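Local coordinates for nudix Hydrolase, RenU (Mycolicibacterium smegmatis, PDB 6UUF), which probably hydrolyses NADH or a related nucleoside diphosphate derivative with the help of magnesium, as a member of the Nudix hydrolase family, at residues H21-L27 with L56-D62; L28-M32 with A114-L118; A36-L41 with W131-V137. The protein carries 3 engineered substitutions. One frame throughout, in Å; residues are numbered along the deposited sequence.

Contact 1 (H21-L27 with L56-D62); sequences HGAAGLL and LPGGARD
Ala24 and Gly59 face each other as an antiparallel hydrogen-bonded pair, their CA atoms 5.8 Å apart and their backbones exchanging two bonds. The bond from Ala24 N to Gly59 O is 2.9 Å long and nearly straight; the return bond from Gly59 N to Ala24 O is more bent, at 143°. Leu26 N to Pro57 O and Arg61 N to Gly22 O extend the pairing at either end. Between the bonded positions the strands press close: Gly25 CA lies 3.8 Å from Gly58 CA, an approach that two residues without CB allow.

Side-chain packing gathers at the buried end. The carbonyl oxygen of Leu26 makes carbonyl-to-CH contacts, with Leu56 CB at 3.5 Å and with Pro57 CD. The apolar contact is Leu56 CD2 on Leu27 CD1 at 3.8 Å, the two side chains crossing at a slant, and both residues also touch helix 144-158. Ala24 instead rests on Ala70 and Ala71 of helix 67-79.

Polar and water-mediated contacts mark the other end. Arg61 O meets the His21 ring at its edge, 3.5 Å from CD2, while His21 NE2 bonds to Ser63 OG. Because CG of Arg61 is anti to the backbone N (chi1 -177°) and the chain is extended, its CD passes 3.5 Å from His21 O. One water lies in the guanidinium plane and links NH1 to that same carbonyl; NE bonds to Glu65 O. A second water joins His21 N, Gly22 O and Arg61 O, three bonds that hold the loop ends together.

Gly59, Glu65 and Arg73, whose NH2 bonds Ala60 O, fit the spacing of the Nudix box, which Gly59 would open; the strand thus leads into what is probably the loop-helix-loop motif of Nudix hydrolases, with helix 67-79 as its helix.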
loop_
_atom_site.group_PDB
_atom_site.type_symbol
_atom_site.label_atom_id
_atom_site.label_comp_id
_atom_site.label_asym_id
_atom_site.label_seq_id
_atom_site.Cartn_x
_atom_site.Cartn_y
_atom_site.Cartn_z
ATOM N N HIS A 21 11.127 -10.403 -5.297
ATOM C CA HIS A 21 9.852 -10.457 -6.025
ATOM C C HIS A 21 9.087 -9.136 -5.930
ATOM O O HIS A 21 7.869 -9.108 -6.151
ATOM C CB HIS A 21 8.989 -11.577 -5.411
ATOM C CG HIS A 21 9.691 -12.898 -5.289
ATOM N ND1 HIS A 21 10.222 -13.555 -6.377
ATOM C CD2 HIS A 21 9.902 -13.704 -4.221
ATOM C CE1 HIS A 21 10.753 -14.700 -5.980
ATOM N NE2 HIS A 21 10.559 -14.817 -4.681
ATOM N N GLY A 22 9.780 -8.060 -5.549
ATOM C CA GLY A 22 9.139 -6.798 -5.366
ATOM C C GLY A 22 8.316 -6.747 -4.095
ATOM O O GLY A 22 8.398 -7.631 -3.197
ATOM N N ALA A 23 7.573 -5.662 -4.004
ATOM C CA ALA A 23 6.769 -5.398 -2.844
ATOM C C ALA A 23 5.365 -5.037 -3.303
ATOM O O ALA A 23 5.126 -4.722 -4.499
ATOM C CB ALA A 23 7.367 -4.276 -2.038
ATOM N N ALA A 24 4.465 -5.057 -2.334
ATOM C CA ALA A 24 3.056 -4.744 -2.568
ATOM C C ALA A 24 2.475 -4.007 -1.381
ATOM O O ALA A 24 2.831 -4.285 -0.241
ATOM C CB ALA A 24 2.264 -6.018 -2.795
ATOM N N GLY A 25 1.566 -3.076 -1.649
ATOM C CA GLY A 25 0.865 -2.359 -0.579
ATOM C C GLY A 25 -0.630 -2.322 -0.791
ATOM O O GLY A 25 -1.084 -2.321 -1.944
ATOM N N LEU A 26 -1.378 -2.260 0.322
ATOM C CA LEU A 26 -2.814 -2.189 0.284
ATOM C C LEU A 26 -3.330 -0.776 0.354
ATOM O O LEU A 26 -3.107 -0.095 1.339
ATOM C CB LEU A 26 -3.396 -2.973 1.436
ATOM C CG LEU A 26 -4.832 -3.411 1.217
ATOM C CD1 LEU A 26 -5.027 -4.335 0.023
ATOM C CD2 LEU A 26 -5.269 -4.091 2.510
ATOM N N LEU A 27 -4.052 -0.359 -0.681
ATOM C CA LEU A 27 -4.858 0.869 -0.669
ATOM C C LEU A 27 -6.277 0.480 -0.362
ATOM O O LEU A 27 -7.053 0.130 -1.261
ATOM C CB LEU A 27 -4.766 1.569 -2.028
ATOM C CG LEU A 27 -5.564 2.845 -2.249
ATOM C CD1 LEU A 27 -5.260 3.792 -1.119
ATOM C CD2 LEU A 27 -5.137 3.514 -3.566
ATOM N N LEU A 56 1.264 3.342 2.257
ATOM C CA LEU A 56 0.321 2.236 2.413
ATOM C C LEU A 56 0.996 1.188 3.259
ATOM O O LEU A 56 2.207 1.050 3.166
ATOM C CB LEU A 56 -0.048 1.667 1.088
ATOM C CG LEU A 56 -0.517 2.696 0.042
ATOM C CD1 LEU A 56 -0.684 2.014 -1.300
ATOM C CD2 LEU A 56 -1.812 3.362 0.469
ATOM N N PRO A 57 0.224 0.450 4.081
ATOM C CA PRO A 57 0.797 -0.741 4.700
ATOM C C PRO A 57 1.132 -1.733 3.605
ATOM O O PRO A 57 0.324 -1.923 2.673
ATOM C CB PRO A 57 -0.323 -1.308 5.565
ATOM C CG PRO A 57 -1.534 -0.500 5.287
ATOM C CD PRO A 57 -1.235 0.480 4.197
ATOM N N GLY A 58 2.348 -2.252 3.646
ATOM C CA GLY A 58 2.809 -3.124 2.580
ATOM C C GLY A 58 4.020 -3.912 3.028
ATOM O O GLY A 58 4.524 -3.717 4.107
ATOM N N GLY A 59 4.504 -4.793 2.181
ATOM C CA GLY A 59 5.799 -5.360 2.455
ATOM C C GLY A 59 6.242 -6.122 1.249
ATOM O O GLY A 59 5.652 -5.995 0.170
ATOM N N ALA A 60 7.272 -6.919 1.449
ATOM C CA ALA A 60 7.868 -7.716 0.382
ATOM C C ALA A 60 7.028 -8.905 -0.010
ATOM O O ALA A 60 6.441 -9.601 0.840
ATOM C CB ALA A 60 9.285 -8.177 0.756
ATOM N N ARG A 61 6.985 -9.140 -1.308
ATOM C CA ARG A 61 6.240 -10.251 -1.846
ATOM C C ARG A 61 7.055 -11.520 -1.719
ATOM O O ARG A 61 8.240 -11.548 -2.067
ATOM C CB ARG A 61 5.950 -9.980 -3.301
ATOM C CG ARG A 61 5.126 -11.036 -3.950
ATOM C CD ARG A 61 4.801 -10.646 -5.373
ATOM N NE ARG A 61 4.142 -11.783 -6.007
ATOM C CZ ARG A 61 3.884 -11.870 -7.309
ATOM N NH1 ARG A 61 4.258 -10.899 -8.143
ATOM N NH2 ARG A 61 3.292 -12.968 -7.781
ATOM N N ASP A 62 6.409 -12.561 -1.213
ATOM C CA ASP A 62 7.038 -13.864 -1.080
ATOM C C ASP A 62 6.892 -14.692 -2.389
ATOM O O ASP A 62 6.010 -14.447 -3.229
ATOM C CB ASP A 62 6.442 -14.582 0.135
ATOM C CG ASP A 62 7.365 -15.642 0.718
ATOM O OD1 ASP A 62 8.537 -15.807 0.256
ATOM O OD2 ASP A 62 6.913 -16.315 1.670
HETATM O O HOH W 1 10.087 -9.696 -2.642
HETATM O O HOH W 2 5.521 -8.196 -7.682
#

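Contact 2 (L28-M32 with A114-L118); sequences LRAPM and AAEPL
Leu28, Ala30 and Ala114 are buried and carry the tightly packed part of the contact. Leu28 CD1 lies against the backbone of Ala114, 3.7 Å from its N, and also meets the methyl group CB at 4.1 Å. Ala30 CB presses on the carbonyl of Glu116, 3.4 Å from the oxygen, and the indole of Trp131 borders this methyl group too. Between Leu28 and Ala30, Ala114 N donates to Arg29 O at 2.9 Å, with an N-H...O angle of 170°.

That bond extends a parallel strand pairing. Arg29 is also bonded through its backbone to Ala112, so strand 104-113 runs beside strand 23-31 in the mixed sheet of the Nudix fold until the chain turns away at 114-118. The Arg29 side chain leaves the loop, making a salt bridge to Asp113 and a bond to Ile160 O.

Beyond Ala30 the contacts are as close but lie toward solvent, for Pro31, Met32 and Pro117 are partly exposed. Pro31 CD and CG touch the carbonyl oxygens of Ala114 and Ala115, CD at 3.4 Å from Ala114 O, while the carbonyl oxygen of Pro31 touches Pro117 CD at 3.5 Å. Met32 starts out away from the loop, but bends at chi2 (-57°) and chi3 bring its tip nearer, with SD 3.7 Å from Pro117 CG. The CB atoms of Ala115 and Glu116 point away from strand 23-31, and both residues are exposed.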
loop_
_atom_site.group_PDB
_atom_site.type_symbol
_atom_site.label_atom_id
_atom_site.label_comp_id
_atom_site.label_asym_id
_atom_site.label_seq_id
_atom_site.Cartn_x
_atom_site.Cartn_y
_atom_site.Cartn_z
ATOM N N LEU A 28 -6.604 0.484 0.918
ATOM C CA LEU A 28 -7.908 0.068 1.399
ATOM C C LEU A 28 -8.844 1.288 1.506
ATOM O O LEU A 28 -8.517 2.238 2.207
ATOM C CB LEU A 28 -7.786 -0.574 2.764
ATOM C CG LEU A 28 -9.105 -1.086 3.355
ATOM C CD1 LEU A 28 -9.839 -2.093 2.443
ATOM C CD2 LEU A 28 -8.776 -1.738 4.680
ATOM N N ARG A 29 -9.997 1.222 0.838
ATOM C CA ARG A 29 -10.986 2.300 0.800
ATOM C C ARG A 29 -12.167 1.982 1.659
ATOM O O ARG A 29 -12.570 0.815 1.741
ATOM C CB ARG A 29 -11.466 2.575 -0.612
ATOM C CG ARG A 29 -10.324 2.767 -1.616
ATOM C CD ARG A 29 -10.872 3.007 -3.022
ATOM N NE ARG A 29 -11.694 1.890 -3.528
ATOM C CZ ARG A 29 -12.368 1.923 -4.676
ATOM N NH1 ARG A 29 -12.365 3.019 -5.455
ATOM N NH2 ARG A 29 -13.071 0.863 -5.036
ATOM N N ALA A 30 -12.706 3.007 2.320
ATOM C CA ALA A 30 -13.971 2.872 3.070
ATOM C C ALA A 30 -14.870 4.097 2.958
ATOM O O ALA A 30 -14.391 5.215 2.922
ATOM C CB ALA A 30 -13.742 2.524 4.539
ATOM N N PRO A 31 -16.190 3.871 2.893
ATOM C CA PRO A 31 -17.105 5.009 2.818
ATOM C C PRO A 31 -17.235 5.649 4.180
ATOM O O PRO A 31 -17.217 4.944 5.199
ATOM C CB PRO A 31 -18.429 4.372 2.403
ATOM C CG PRO A 31 -18.296 2.914 2.691
ATOM C CD PRO A 31 -16.910 2.606 3.126
ATOM N N MET A 32 -17.352 6.959 4.206
ATOM C CA MET A 32 -17.664 7.642 5.466
ATOM C C MET A 32 -19.188 7.741 5.659
ATOM O O MET A 32 -19.933 7.645 4.670
ATOM C CB MET A 32 -17.001 9.007 5.453
ATOM C CG MET A 32 -15.488 8.930 5.447
ATOM S SD MET A 32 -14.939 7.997 6.882
ATOM C CE MET A 32 -13.553 8.937 7.503
ATOM N N ALA A 114 -13.496 -1.869 2.092
ATOM C CA ALA A 114 -14.205 -2.346 3.277
ATOM C C ALA A 114 -15.582 -1.655 3.337
ATOM O O ALA A 114 -15.799 -0.574 2.731
ATOM C CB ALA A 114 -13.416 -1.995 4.510
ATOM N N ALA A 115 -16.498 -2.265 4.090
ATOM C CA ALA A 115 -17.870 -1.750 4.227
ATOM C C ALA A 115 -17.945 -0.434 5.037
ATOM O O ALA A 115 -18.866 0.349 4.850
ATOM C CB ALA A 115 -18.768 -2.822 4.840
ATOM N N GLU A 116 -16.956 -0.181 5.893
ATOM C CA GLU A 116 -16.951 0.974 6.789
ATOM C C GLU A 116 -15.513 1.171 7.260
ATOM O O GLU A 116 -14.669 0.311 7.018
ATOM C CB GLU A 116 -17.865 0.724 7.983
ATOM C CG GLU A 116 -17.656 -0.626 8.645
ATOM C CD GLU A 116 -18.276 -0.688 10.014
ATOM O OE1 GLU A 116 -19.379 -1.238 10.152
ATOM O OE2 GLU A 116 -17.664 -0.157 10.951
ATOM N N PRO A 117 -15.212 2.296 7.913
ATOM C CA PRO A 117 -13.852 2.411 8.405
ATOM C C PRO A 117 -13.628 1.407 9.550
ATOM O O PRO A 117 -14.391 1.398 10.510
ATOM C CB PRO A 117 -13.768 3.878 8.872
ATOM C CG PRO A 117 -14.902 4.571 8.189
ATOM C CD PRO A 117 -15.979 3.520 8.185
ATOM N N LEU A 118 -12.637 0.535 9.385
ATOM C CA LEU A 118 -12.333 -0.538 10.344
ATOM C C LEU A 118 -11.466 -0.067 11.506
ATOM O O LEU A 118 -10.613 0.827 11.341
ATOM C CB LEU A 118 -11.609 -1.715 9.640
ATOM C CG LEU A 118 -12.314 -2.331 8.446
ATOM C CD1 LEU A 118 -11.538 -3.494 7.838
ATOM C CD2 LEU A 118 -13.709 -2.764 8.872
#

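Contact 3 (A36-L41 with W131-V137); sequences AAAVLL and WVLEDQV
Trp131 and Leu40 meet through a combination of torsion and backbone: CG of Trp131 is anti to the carbonyl carbon (chi1 -75°), swinging the indole across the neighbouring strand, whose backbone sets Leu40 CB over the ring, and CG of Leu40, anti to the backbone N (chi1 174°), carries CD1 on along the indole to CE2 and NE1. Leu40 CB lies 3.8 Å from the centroid of the six-membered ring of Trp131 and only 8° off its normal, a CH-pi contact over the face. At the ring edge, Trp131 CZ3 comes 3.7 Å from Ala38 O.

Both residues belong to an antiparallel pairing in the Nudix sheet. Val39 and Val132 form its hydrogen-bonded pair, each N donating to the other's O; the bond from Val39 N to Val132 O is 2.8 Å. A third bond, from Glu134 N to Ala37 O, is almost perfectly straight at 3.0 Å and carries the pairing into the turn after the strand.

On the face bearing Val39 and Val132, Val39 CG2 occupies the crowded position between its N and carbonyl carbon and meets Val137 CG2 at 3.4 Å, tighter than usual van der Waals contact. The two valines cross at about a right angle. Leu41 CD1 also touches Val137, 4.0 Å from CG2. The Glu134 chain passes Val39 CG1 with its CG and brings OE1 within 3.2 Å of Ala37 CB; its other oxygen makes a weak bond to Thr157.

The indole is thus held in two ways, by dispersion over its face and by the bond from NE1 to Leu118 O, which satisfies its polar edge and limits its rotation, whereas the valine face depends on close apolar packing alongside the backbone bonds.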
loop_
_atom_site.group_PDB
_atom_site.type_symbol
_atom_site.label_atom_id
_atom_site.label_comp_id
_atom_site.label_asym_id
_atom_site.label_seq_id
_atom_site.Cartn_x
_atom_site.Cartn_y
_atom_site.Cartn_z
ATOM N N ALA A 36 -18.510 10.072 1.409
ATOM C CA ALA A 36 -17.227 10.157 0.702
ATOM C C ALA A 36 -16.274 9.019 1.106
ATOM O O ALA A 36 -16.420 8.367 2.163
ATOM C CB ALA A 36 -16.573 11.507 0.967
ATOM N N ALA A 37 -15.271 8.825 0.273
ATOM C CA ALA A 37 -14.331 7.756 0.450
ATOM C C ALA A 37 -13.121 8.144 1.341
ATOM O O ALA A 37 -12.487 9.161 1.104
ATOM C CB ALA A 37 -13.853 7.317 -0.907
ATOM N N ALA A 38 -12.799 7.311 2.333
ATOM C CA ALA A 38 -11.512 7.398 3.016
ATOM C C ALA A 38 -10.554 6.265 2.654
ATOM O O ALA A 38 -10.975 5.200 2.274
ATOM C CB ALA A 38 -11.700 7.449 4.531
ATOM N N VAL A 39 -9.251 6.507 2.813
ATOM C CA VAL A 39 -8.248 5.464 2.668
ATOM C C VAL A 39 -7.415 5.312 3.942
ATOM O O VAL A 39 -7.213 6.256 4.713
ATOM C CB VAL A 39 -7.363 5.659 1.397
ATOM C CG1 VAL A 39 -8.251 5.768 0.156
ATOM C CG2 VAL A 39 -6.507 6.881 1.490
ATOM N N LEU A 40 -6.926 4.103 4.171
ATOM C CA LEU A 40 -6.236 3.807 5.410
ATOM C C LEU A 40 -4.780 4.026 5.188
ATOM O O LEU A 40 -4.199 3.345 4.379
ATOM C CB LEU A 40 -6.507 2.374 5.854
ATOM C CG LEU A 40 -5.692 1.970 7.080
ATOM C CD1 LEU A 40 -6.167 2.780 8.269
ATOM C CD2 LEU A 40 -5.810 0.492 7.351
ATOM N N LEU A 41 -4.157 4.956 5.902
ATOM C CA LEU A 41 -2.733 5.149 5.715
ATOM C C LEU A 41 -1.977 4.853 6.988
ATOM O O LEU A 41 -2.504 4.971 8.097
ATOM C CB LEU A 41 -2.380 6.559 5.239
ATOM C CG LEU A 41 -3.081 7.042 3.984
ATOM C CD1 LEU A 41 -2.758 8.504 3.664
ATOM C CD2 LEU A 41 -2.687 6.147 2.854
ATOM N N TRP A 131 -7.488 6.700 8.963
ATOM C CA TRP A 131 -8.392 6.820 7.860
ATOM C C TRP A 131 -8.341 8.252 7.411
ATOM O O TRP A 131 -8.482 9.149 8.237
ATOM C CB TRP A 131 -9.782 6.407 8.293
ATOM C CG TRP A 131 -9.913 4.931 8.421
ATOM C CD1 TRP A 131 -9.923 4.191 9.581
ATOM C CD2 TRP A 131 -10.035 4.002 7.349
ATOM N NE1 TRP A 131 -10.062 2.864 9.283
ATOM C CE2 TRP A 131 -10.136 2.707 7.931
ATOM C CE3 TRP A 131 -10.082 4.135 5.939
ATOM C CZ2 TRP A 131 -10.265 1.542 7.161
ATOM C CZ3 TRP A 131 -10.230 2.994 5.168
ATOM C CH2 TRP A 131 -10.321 1.698 5.781
ATOM N N VAL A 132 -8.102 8.478 6.127
ATOM C CA VAL A 132 -7.887 9.853 5.594
ATOM C C VAL A 132 -8.783 10.038 4.382
ATOM O O VAL A 132 -8.775 9.232 3.471
ATOM C CB VAL A 132 -6.431 10.070 5.175
ATOM C CG1 VAL A 132 -6.202 11.432 4.505
ATOM C CG2 VAL A 132 -5.528 9.926 6.393
ATOM N N LEU A 133 -9.591 11.077 4.368
ATOM C CA LEU A 133 -10.407 11.345 3.179
ATOM C C LEU A 133 -9.499 11.398 1.944
ATOM O O LEU A 133 -8.435 11.986 2.014
ATOM C CB LEU A 133 -11.206 12.635 3.325
ATOM C CG LEU A 133 -12.363 12.528 4.322
ATOM C CD1 LEU A 133 -12.910 13.909 4.673
ATOM C CD2 LEU A 133 -13.463 11.638 3.797
ATOM N N GLU A 134 -9.914 10.718 0.869
ATOM C CA GLU A 134 -9.185 10.708 -0.386
ATOM C C GLU A 134 -8.704 12.066 -0.869
ATOM O O GLU A 134 -7.574 12.198 -1.305
ATOM C CB GLU A 134 -10.065 10.134 -1.493
ATOM C CG GLU A 134 -10.134 8.639 -1.562
ATOM C CD GLU A 134 -10.709 8.162 -2.900
ATOM O OE1 GLU A 134 -11.899 8.504 -3.173
ATOM O OE2 GLU A 134 -9.964 7.481 -3.675
ATOM N N ASP A 135 -9.567 13.071 -0.789
ATOM C CA ASP A 135 -9.213 14.468 -1.154
ATOM C C ASP A 135 -8.158 15.094 -0.255
ATOM O O ASP A 135 -7.553 16.119 -0.625
ATOM C CB ASP A 135 -10.461 15.382 -1.107
ATOM C CG ASP A 135 -11.448 15.102 -2.243
ATOM O OD1 ASP A 135 -11.033 14.916 -3.407
ATOM O OD2 ASP A 135 -12.668 15.088 -1.976
ATOM N N GLN A 136 -7.977 14.537 0.948
ATOM C CA GLN A 136 -7.007 15.080 1.910
ATOM C C GLN A 136 -5.701 14.303 2.014
ATOM O O GLN A 136 -4.772 14.768 2.687
ATOM C CB GLN A 136 -7.665 15.216 3.275
ATOM C CG GLN A 136 -8.850 16.171 3.194
ATOM C CD GLN A 136 -9.211 16.751 4.517
ATOM O OE1 GLN A 136 -9.193 17.979 4.659
ATOM N NE2 GLN A 136 -9.506 15.881 5.523
ATOM N N VAL A 137 -5.592 13.167 1.309
ATOM C CA VAL A 137 -4.361 12.365 1.339
ATOM C C VAL A 137 -3.122 13.189 0.965
ATOM O O VAL A 137 -2.121 13.139 1.673
ATOM C CB VAL A 137 -4.487 11.094 0.440
ATOM C CG1 VAL A 137 -3.121 10.458 0.152
ATOM C CG2 VAL A 137 -5.425 10.094 1.116
#

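Overall arrangement
All three contacts draw on one mixed sheet, and contacts 1 and 2 share strand 23-31. Only contact 1 includes the start of the probable Nudix box; the centres of contacts 2 and 3 are about 20 and 19 Å from that of contact 1, and so probably lie off this part of the presumed active site. The centres of contacts 2 and 3 are about 9 Å apart. A probable hydrogen bond joins Ala30 O to Ala38 N (2.7 Å), and Leu28 O lies 3.5 Å from Trp131 CZ3. Apolar side chains nevertheless bridge contacts 1 and 3, with Leu56 CD2 3.8 Å from Leu41 CD2 and Leu27 packed on Val39.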